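ESAT-6/WXG100 secretion system protein (Streptococcus gallolyticus, PDB 7JQE) is the EsaA subunit of the bacterial type VIIb secretion system, a membrane protein with an extracellular region, and probably takes part in exporting proteins such as toxins. Local coordinates at residues 151-154 and 155-158; 479-482 and 483-487; 139-143 and 144-148. One frame throughout, in Å; residues are numbered along the deposited sequence.

From the N terminus, helix 102-135 leads into the loop that holds interaction 3 (139-148), and helix 152-164 follows almost at once with interaction 1 (151-158) in its first turns. Interaction 2 (479-487) comes more than 300 residues later, on helix 462-491, after the chain has run out and returned. Each contact closes a single turn of backbone; the three lie in series, and none nests in or crosses another. In space they gather with centres 9 to 12 Å apart, far from the centre of the chain. Ile484 of interaction 2 meets Ile143, Tyr146 and Phe147 of interaction 3 and Arg155 of interaction 1, tying both helices to the loop.

Interaction 1: 151-154 and 155-158; sequences NQEE and RKLA
Arg155 sends CG away from its backbone N (chi1 -171°) and then bends at chi2 and chi3, which folds its guanidinium back over the start of the helix beside Gln152. NH2 of Arg155 comes to 3.6 Å from CA of Gln152 and packs along CB and CG of the same residue; the two side chains run at a slant to each other. CB of Arg155 rests against the carbonyl oxygens of Asn151 and Gln152, and NE makes a weak hydrogen bond to Thr149 O, just before the helix. Glu153 bends at chi2 (-62°), which carries its OE1 to 3.9 Å from CD of Lys156. The ends stay apart, with Glu153 OE1 and Lys156 NZ separated by 6.1 Å, so any attraction between the charges acts only at a distance. Backbone bonds run from Lys156 N to Gln152 O, from Leu157 N to Glu153 O and, longest of the three at 3.2 Å, from Ala158 N to Glu154 O. Arg155 N reaches Asn151 O at 2.9 Å in a bent bond. Beyond this turn, Arg155 packs on Ile484 and Lys156 on Thr477 and Glu478 of helix 462-491. At the very start, OD1 of Asn151 accepts a nearly straight bond (172°) from Glu154 N, 2.9 Å long, whose donor stands above the carbonyl plane: Asn151 is the N-cap of helix 152-164.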
loop_
_atom_site.group_PDB
_atom_site.type_symbol
_atom_site.label_atom_id
_atom_site.label_comp_id
_atom_site.label_asym_id
_atom_site.label_seq_id
_atom_site.Cartn_x
_atom_site.Cartn_y
_atom_site.Cartn_z
ATOM N N ASN A 151 63.379 -24.716 -3.168
ATOM C CA ASN A 151 62.989 -23.402 -2.675
ATOM C C ASN A 151 61.568 -23.456 -2.125
ATOM O O ASN A 151 60.631 -23.857 -2.824
ATOM C CB ASN A 151 63.099 -22.359 -3.789
ATOM C CG ASN A 151 62.846 -20.944 -3.292
ATOM O OD1 ASN A 151 61.854 -20.674 -2.611
ATOM N ND2 ASN A 151 63.752 -20.034 -3.629
ATOM N N GLN A 152 61.414 -23.055 -0.863
ATOM C CA GLN A 152 60.135 -23.218 -0.181
ATOM C C GLN A 152 59.093 -22.225 -0.679
ATOM O O GLN A 152 57.940 -22.602 -0.908
ATOM C CB GLN A 152 60.324 -23.082 1.328
ATOM C CG GLN A 152 59.051 -23.259 2.124
ATOM C CD GLN A 152 59.309 -23.369 3.611
ATOM O OE1 GLN A 152 60.342 -23.884 4.038
ATOM N NE2 GLN A 152 58.371 -22.875 4.412
ATOM N N GLU A 153 59.469 -20.956 -0.845
ATOM C CA GLU A 153 58.520 -19.995 -1.397
ATOM C C GLU A 153 58.192 -20.324 -2.847
ATOM O O GLU A 153 57.049 -20.149 -3.285
ATOM C CB GLU A 153 59.069 -18.574 -1.270
ATOM C CG GLU A 153 59.074 -18.029 0.155
ATOM C CD GLU A 153 57.679 -17.915 0.757
ATOM O OE1 GLU A 153 56.690 -18.252 0.068
ATOM O OE2 GLU A 153 57.571 -17.483 1.925
ATOM N N GLU A 154 59.180 -20.801 -3.608
ATOM C CA GLU A 154 58.900 -21.251 -4.966
ATOM C C GLU A 154 57.929 -22.423 -4.966
ATOM O O GLU A 154 57.142 -22.579 -5.907
ATOM C CB GLU A 154 60.205 -21.627 -5.671
ATOM C CG GLU A 154 60.042 -22.002 -7.134
ATOM C CD GLU A 154 61.360 -22.378 -7.789
ATOM O OE1 GLU A 154 62.408 -22.330 -7.107
ATOM O OE2 GLU A 154 61.345 -22.725 -8.990
ATOM N N ARG A 155 57.962 -23.248 -3.915
ATOM C CA ARG A 155 57.047 -24.380 -3.818
ATOM C C ARG A 155 55.633 -23.914 -3.482
ATOM O O ARG A 155 54.659 -24.352 -4.105
ATOM C CB ARG A 155 57.570 -25.365 -2.772
ATOM C CG ARG A 155 56.836 -26.693 -2.706
ATOM C CD ARG A 155 57.791 -27.802 -2.269
ATOM N NE ARG A 155 58.896 -27.272 -1.473
ATOM C CZ ARG A 155 58.915 -27.231 -0.145
ATOM N NH1 ARG A 155 57.889 -27.699 0.550
ATOM N NH2 ARG A 155 59.963 -26.723 0.490
ATOM N N LYS A 156 55.504 -23.018 -2.500
ATOM C CA LYS A 156 54.192 -22.479 -2.153
ATOM C C LYS A 156 53.543 -21.788 -3.345
ATOM O O LYS A 156 52.338 -21.937 -3.578
ATOM C CB LYS A 156 54.317 -21.509 -0.979
ATOM C CG LYS A 156 54.298 -22.175 0.383
ATOM C CD LYS A 156 54.506 -21.155 1.491
ATOM C CE LYS A 156 53.871 -21.622 2.792
ATOM N NZ LYS A 156 54.314 -22.994 3.166
ATOM N N LEU A 157 54.320 -21.016 -4.108
ATOM C CA LEU A 157 53.767 -20.355 -5.285
ATOM C C LEU A 157 53.217 -21.375 -6.276
ATOM O O LEU A 157 52.108 -21.217 -6.801
ATOM C CB LEU A 157 54.832 -19.478 -5.944
ATOM C CG LEU A 157 54.360 -18.693 -7.172
ATOM C CD1 LEU A 157 53.206 -17.762 -6.808
ATOM C CD2 LEU A 157 55.506 -17.916 -7.799
ATOM N N ALA A 158 53.982 -22.441 -6.535
ATOM C CA ALA A 158 53.537 -23.465 -7.474
ATOM C C ALA A 158 52.258 -24.144 -6.995
ATOM O O ALA A 158 51.373 -24.454 -7.800
ATOM C CB ALA A 158 54.643 -24.498 -7.685
#

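Interaction 2: 479-482 and 483-487; sequences LTNE and IIELQ
Leu479 meets Ile483 one turn on: its carbonyl O accepts the bond from Ile483 N at 3.0 Å, and the same oxygen lies 3.1 Å from CG1 of Ile483. With CG1 beside its own backbone N (chi1 -59°), the Ile483 chain runs back along this carbonyl, and CD1 follows it. Thr480 repeats the pattern. Its O takes Ile484 N at 3.1 Å, while CG1 of Ile484 lies 3.5 Å from Thr480 O. The hydroxyl OG1 of Thr480 is engaged elsewhere, hydrogen-bonded to Arg127 NH1 of helix 102-135 and to Tyr476 O one turn earlier. Asn481 O accepts from Glu485 N at 3.1 Å, and the side chains of the two residues slant across one another, amide and carboxylate planes 66° apart. CG of Glu485 lies 3.7 Å from Asn481 O, and its extended chain leaves the carboxylate beside the amide. Glu482 O closes the row with Leu486 N at 2.9 Å and touches CB of Leu486. Outward, Ile483 packs on Val123 and Ile484 on Ile143, Tyr146 and Phe147; Glu482 reaches Thr126 of the second subunit, Glu485 and Leu486 its Leu119. The chemistry implies a backbone-bonded helix turn whose isoleucines lie against the carbonyls, probably limiting their access to water, and pack mostly on apolar neighbours, with Asn481 and Glu485 gathered toward helix 152-164.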
loop_
_atom_site.group_PDB
_atom_site.type_symbol
_atom_site.label_atom_id
_atom_site.label_comp_id
_atom_site.label_asym_id
_atom_site.label_seq_id
_atom_site.Cartn_x
_atom_site.Cartn_y
_atom_site.Cartn_z
ATOM N N LEU A 479 49.344 -26.239 4.510
ATOM C CA LEU A 479 49.259 -27.624 4.958
ATOM C C LEU A 479 49.911 -28.571 3.959
ATOM O O LEU A 479 50.566 -29.542 4.355
ATOM C CB LEU A 479 47.804 -28.013 5.197
ATOM C CG LEU A 479 47.124 -27.316 6.376
ATOM C CD1 LEU A 479 45.610 -27.313 6.194
ATOM C CD2 LEU A 479 47.511 -27.988 7.681
ATOM N N THR A 480 49.741 -28.311 2.660
ATOM C CA THR A 480 50.424 -29.129 1.662
ATOM C C THR A 480 51.934 -28.966 1.769
ATOM O O THR A 480 52.680 -29.951 1.722
ATOM C CB THR A 480 49.945 -28.767 0.256
ATOM O OG1 THR A 480 48.569 -29.127 0.110
ATOM C CG2 THR A 480 50.763 -29.517 -0.786
ATOM N N ASN A 481 52.403 -27.727 1.924
ATOM C CA ASN A 481 53.833 -27.489 2.069
ATOM C C ASN A 481 54.386 -28.184 3.306
ATOM O O ASN A 481 55.523 -28.670 3.298
ATOM C CB ASN A 481 54.108 -25.988 2.127
ATOM C CG ASN A 481 55.586 -25.674 2.205
ATOM O OD1 ASN A 481 56.289 -25.698 1.195
ATOM N ND2 ASN A 481 56.068 -25.385 3.406
ATOM N N GLU A 482 53.597 -28.238 4.382
ATOM C CA GLU A 482 54.056 -28.898 5.599
ATOM C C GLU A 482 54.153 -30.406 5.404
ATOM O O GLU A 482 55.094 -31.045 5.893
ATOM C CB GLU A 482 53.127 -28.550 6.763
ATOM C CG GLU A 482 53.230 -27.092 7.208
ATOM C CD GLU A 482 51.908 -26.524 7.695
ATOM O OE1 GLU A 482 50.920 -27.280 7.765
ATOM O OE2 GLU A 482 51.856 -25.316 8.005
ATOM N N ILE A 483 53.196 -30.993 4.679
ATOM C CA ILE A 483 53.274 -32.419 4.370
ATOM C C ILE A 483 54.547 -32.728 3.590
ATOM O O ILE A 483 55.224 -33.731 3.844
ATOM C CB ILE A 483 52.019 -32.868 3.601
ATOM C CG1 ILE A 483 50.761 -32.590 4.427
ATOM C CG2 ILE A 483 52.117 -34.339 3.236
ATOM C CD1 ILE A 483 49.478 -32.969 3.732
ATOM N N ILE A 484 54.888 -31.873 2.625
ATOM C CA ILE A 484 56.091 -32.088 1.828
ATOM C C ILE A 484 57.323 -32.084 2.722
ATOM O O ILE A 484 58.203 -32.945 2.604
ATOM C CB ILE A 484 56.193 -31.029 0.717
ATOM C CG1 ILE A 484 55.137 -31.286 -0.361
ATOM C CG2 ILE A 484 57.588 -31.002 0.123
ATOM C CD1 ILE A 484 55.116 -30.245 -1.466
ATOM N N GLU A 485 57.400 -31.119 3.640
ATOM C CA GLU A 485 58.558 -31.047 4.523
ATOM C C GLU A 485 58.603 -32.232 5.482
ATOM O O GLU A 485 59.683 -32.767 5.763
ATOM C CB GLU A 485 58.558 -29.724 5.287
ATOM C CG GLU A 485 59.080 -28.557 4.468
ATOM C CD GLU A 485 58.958 -27.229 5.192
ATOM O OE1 GLU A 485 58.379 -27.202 6.300
ATOM O OE2 GLU A 485 59.440 -26.212 4.652
ATOM N N LEU A 486 57.445 -32.664 5.987
ATOM C CA LEU A 486 57.430 -33.818 6.882
ATOM C C LEU A 486 57.875 -35.082 6.155
ATOM O O LEU A 486 58.658 -35.872 6.694
ATOM C CB LEU A 486 56.040 -34.003 7.490
ATOM C CG LEU A 486 55.890 -35.140 8.505
ATOM C CD1 LEU A 486 56.950 -35.053 9.589
ATOM C CD2 LEU A 486 54.500 -35.122 9.121
ATOM N N GLN A 487 57.392 -35.292 4.928
ATOM C CA GLN A 487 57.852 -36.438 4.148
ATOM C C GLN A 487 59.344 -36.347 3.862
ATOM O O GLN A 487 60.051 -37.361 3.889
ATOM C CB GLN A 487 57.068 -36.545 2.842
ATOM C CG GLN A 487 56.028 -37.650 2.839
ATOM C CD GLN A 487 56.642 -39.028 2.731
ATOM O OE1 GLN A 487 57.109 -39.426 1.665
ATOM N NE2 GLN A 487 56.649 -39.766 3.836
#

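Interaction 3: 139-143 and 144-148; sequences LALDI and NSYFA. With EDO (1,2-ethanediol), chain O; EDO (1,2-ethanediol), chain P; EDO (1,2-ethanediol), chain L.
Tyr146 lies back along the residues before it, and its side chain can be followed outward. Its CG is anti to the carbonyl carbon, with chi1 at -32°, off a standard staggered value, which turns the ring over the preceding residues. CB and CG of Tyr146 pass Ile143 O, and CD1 of Tyr146 is nearest to it at 3.5 Å. CE1 of Tyr146 then meets Asp142 O at 3.4 Å. At the tip OH of Tyr146 is 3.5 Å from CD2 of Leu141, whose side chain crosses the tyrosine at about a right angle. CB of Ser145 sits over the centre of one face of the Tyr146 ring, 4.1 Å above its plane. The Tyr146 hydroxyl is hydrogen-bonded to Asp162 of helix 152-164, which fixes the far end of the ring. At the near end Tyr146 N bonds to Ile143 O (3.0 Å), closing a tight turn. Asp142 and Asn144 point the same way, side by side, with their flat groups 36° apart. OD1 of Asn144 accepts from two 1,2-ethanediol molecules, O1 of chain O at 2.8 Å and O2 of chain P. Ser145 OG donates to O1 of a third, chain L; all three probably come from the crystallisation liquor. Elsewhere in the loop, CD1 of Ile143 approaches CD1 of Phe147 at 4.3 Å. Polar groups of Asn144 and Ser145 thus meet small diols at the surface, while Ile143, Tyr146 and Phe147 anchor the loop on Ile484 of helix 462-491.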
loop_
_atom_site.group_PDB
_atom_site.type_symbol
_atom_site.label_atom_id
_atom_site.label_comp_id
_atom_site.label_asym_id
_atom_site.label_seq_id
_atom_site.Cartn_x
_atom_site.Cartn_y
_atom_site.Cartn_z
ATOM N N LEU A 139 40.032 -32.061 -2.569
ATOM C CA LEU A 139 40.897 -32.050 -3.744
ATOM C C LEU A 139 42.018 -33.076 -3.637
ATOM O O LEU A 139 42.443 -33.629 -4.658
ATOM C CB LEU A 139 41.470 -30.649 -3.960
ATOM C CG LEU A 139 40.450 -29.578 -4.362
ATOM C CD1 LEU A 139 41.096 -28.204 -4.399
ATOM C CD2 LEU A 139 39.837 -29.915 -5.709
ATOM N N ALA A 140 42.495 -33.351 -2.428
ATOM C CA ALA A 140 43.627 -34.254 -2.208
ATOM C C ALA A 140 44.739 -33.979 -3.218
ATOM O O ALA A 140 45.116 -34.829 -4.025
ATOM C CB ALA A 140 43.190 -35.716 -2.263
ATOM N N LEU A 141 45.252 -32.753 -3.164
ATOM C CA LEU A 141 46.318 -32.349 -4.068
ATOM C C LEU A 141 47.523 -33.261 -3.887
ATOM O O LEU A 141 47.949 -33.525 -2.759
ATOM C CB LEU A 141 46.701 -30.894 -3.810
ATOM C CG LEU A 141 47.592 -30.220 -4.854
ATOM C CD1 LEU A 141 46.846 -30.081 -6.170
ATOM C CD2 LEU A 141 48.065 -28.866 -4.350
ATOM N N ASP A 142 48.064 -33.752 -5.001
ATOM C CA ASP A 142 49.172 -34.702 -4.973
ATOM C C ASP A 142 50.492 -33.957 -4.794
ATOM O O ASP A 142 50.882 -33.151 -5.646
ATOM C CB ASP A 142 49.177 -35.537 -6.253
ATOM C CG ASP A 142 50.427 -36.373 -6.398
ATOM O OD1 ASP A 142 50.531 -37.419 -5.721
ATOM O OD2 ASP A 142 51.309 -35.981 -7.194
ATOM N N ILE A 143 51.187 -34.236 -3.688
ATOM C CA ILE A 143 52.408 -33.505 -3.361
ATOM C C ILE A 143 53.550 -33.815 -4.318
ATOM O O ILE A 143 54.472 -33.003 -4.455
ATOM C CB ILE A 143 52.857 -33.806 -1.918
ATOM C CG1 ILE A 143 53.324 -35.258 -1.802
ATOM C CG2 ILE A 143 51.732 -33.519 -0.935
ATOM C CD1 ILE A 143 54.061 -35.568 -0.512
ATOM N N ASN A 144 53.514 -34.972 -4.986
ATOM C CA ASN A 144 54.659 -35.427 -5.771
ATOM C C ASN A 144 55.158 -34.373 -6.751
ATOM O O ASN A 144 56.365 -34.277 -6.997
ATOM C CB ASN A 144 54.294 -36.711 -6.520
ATOM C CG ASN A 144 55.211 -36.981 -7.696
ATOM O OD1 ASN A 144 56.237 -37.646 -7.560
ATOM N ND2 ASN A 144 54.841 -36.466 -8.863
ATOM N N SER A 145 54.254 -33.573 -7.320
ATOM C CA SER A 145 54.650 -32.638 -8.368
ATOM C C SER A 145 55.606 -31.569 -7.852
ATOM O O SER A 145 56.424 -31.047 -8.618
ATOM C CB SER A 145 53.411 -31.984 -8.981
ATOM O OG SER A 145 53.774 -31.023 -9.957
ATOM N N TYR A 146 55.518 -31.225 -6.569
ATOM C CA TYR A 146 56.317 -30.154 -5.988
ATOM C C TYR A 146 57.459 -30.672 -5.127
ATOM O O TYR A 146 58.247 -29.869 -4.616
ATOM C CB TYR A 146 55.428 -29.226 -5.153
ATOM C CG TYR A 146 54.015 -29.091 -5.684
ATOM C CD1 TYR A 146 53.017 -29.972 -5.284
ATOM C CD2 TYR A 146 53.681 -28.088 -6.582
ATOM C CE1 TYR A 146 51.734 -29.860 -5.765
ATOM C CE2 TYR A 146 52.396 -27.968 -7.072
ATOM C CZ TYR A 146 51.426 -28.856 -6.658
ATOM O OH TYR A 146 50.146 -28.742 -7.141
ATOM N N PHE A 147 57.571 -31.991 -4.955
ATOM C CA PHE A 147 58.534 -32.535 -4.005
ATOM C C PHE A 147 59.967 -32.198 -4.396
ATOM O O PHE A 147 60.838 -32.094 -3.524
ATOM C CB PHE A 147 58.345 -34.049 -3.893
ATOM C CG PHE A 147 58.838 -34.633 -2.598
ATOM C CD1 PHE A 147 58.109 -34.469 -1.430
ATOM C CD2 PHE A 147 60.019 -35.359 -2.552
ATOM C CE1 PHE A 147 58.552 -35.007 -0.234
ATOM C CE2 PHE A 147 60.470 -35.902 -1.359
ATOM C CZ PHE A 147 59.737 -35.725 -0.198
ATOM N N ALA A 148 60.231 -32.016 -5.693
ATOM C CA ALA A 148 61.596 -31.771 -6.149
ATOM C C ALA A 148 62.018 -30.317 -5.971
ATOM O O ALA A 148 63.216 -30.037 -5.846
ATOM C CB ALA A 148 61.743 -32.182 -7.615
HETATM C C1 EDO O . 59.468 -38.179 -9.070
HETATM O O1 EDO O . 58.835 -37.046 -8.463
HETATM C C2 EDO O . 59.893 -37.829 -10.494
HETATM O O2 EDO O . 60.335 -39.008 -11.176
HETATM C C1 EDO P . 55.331 -41.811 -6.613
HETATM O O1 EDO P . 54.608 -40.901 -7.453
HETATM C C2 EDO P . 56.830 -41.546 -6.723
HETATM O O2 EDO P . 57.152 -40.257 -6.187
HETATM C C1 EDO L . 52.434 -27.860 -12.383
HETATM O O1 EDO L . 52.269 -28.773 -11.292
HETATM C C2 EDO L . 53.857 -27.314 -12.379
HETATM O O2 EDO L . 54.033 -26.427 -13.491
#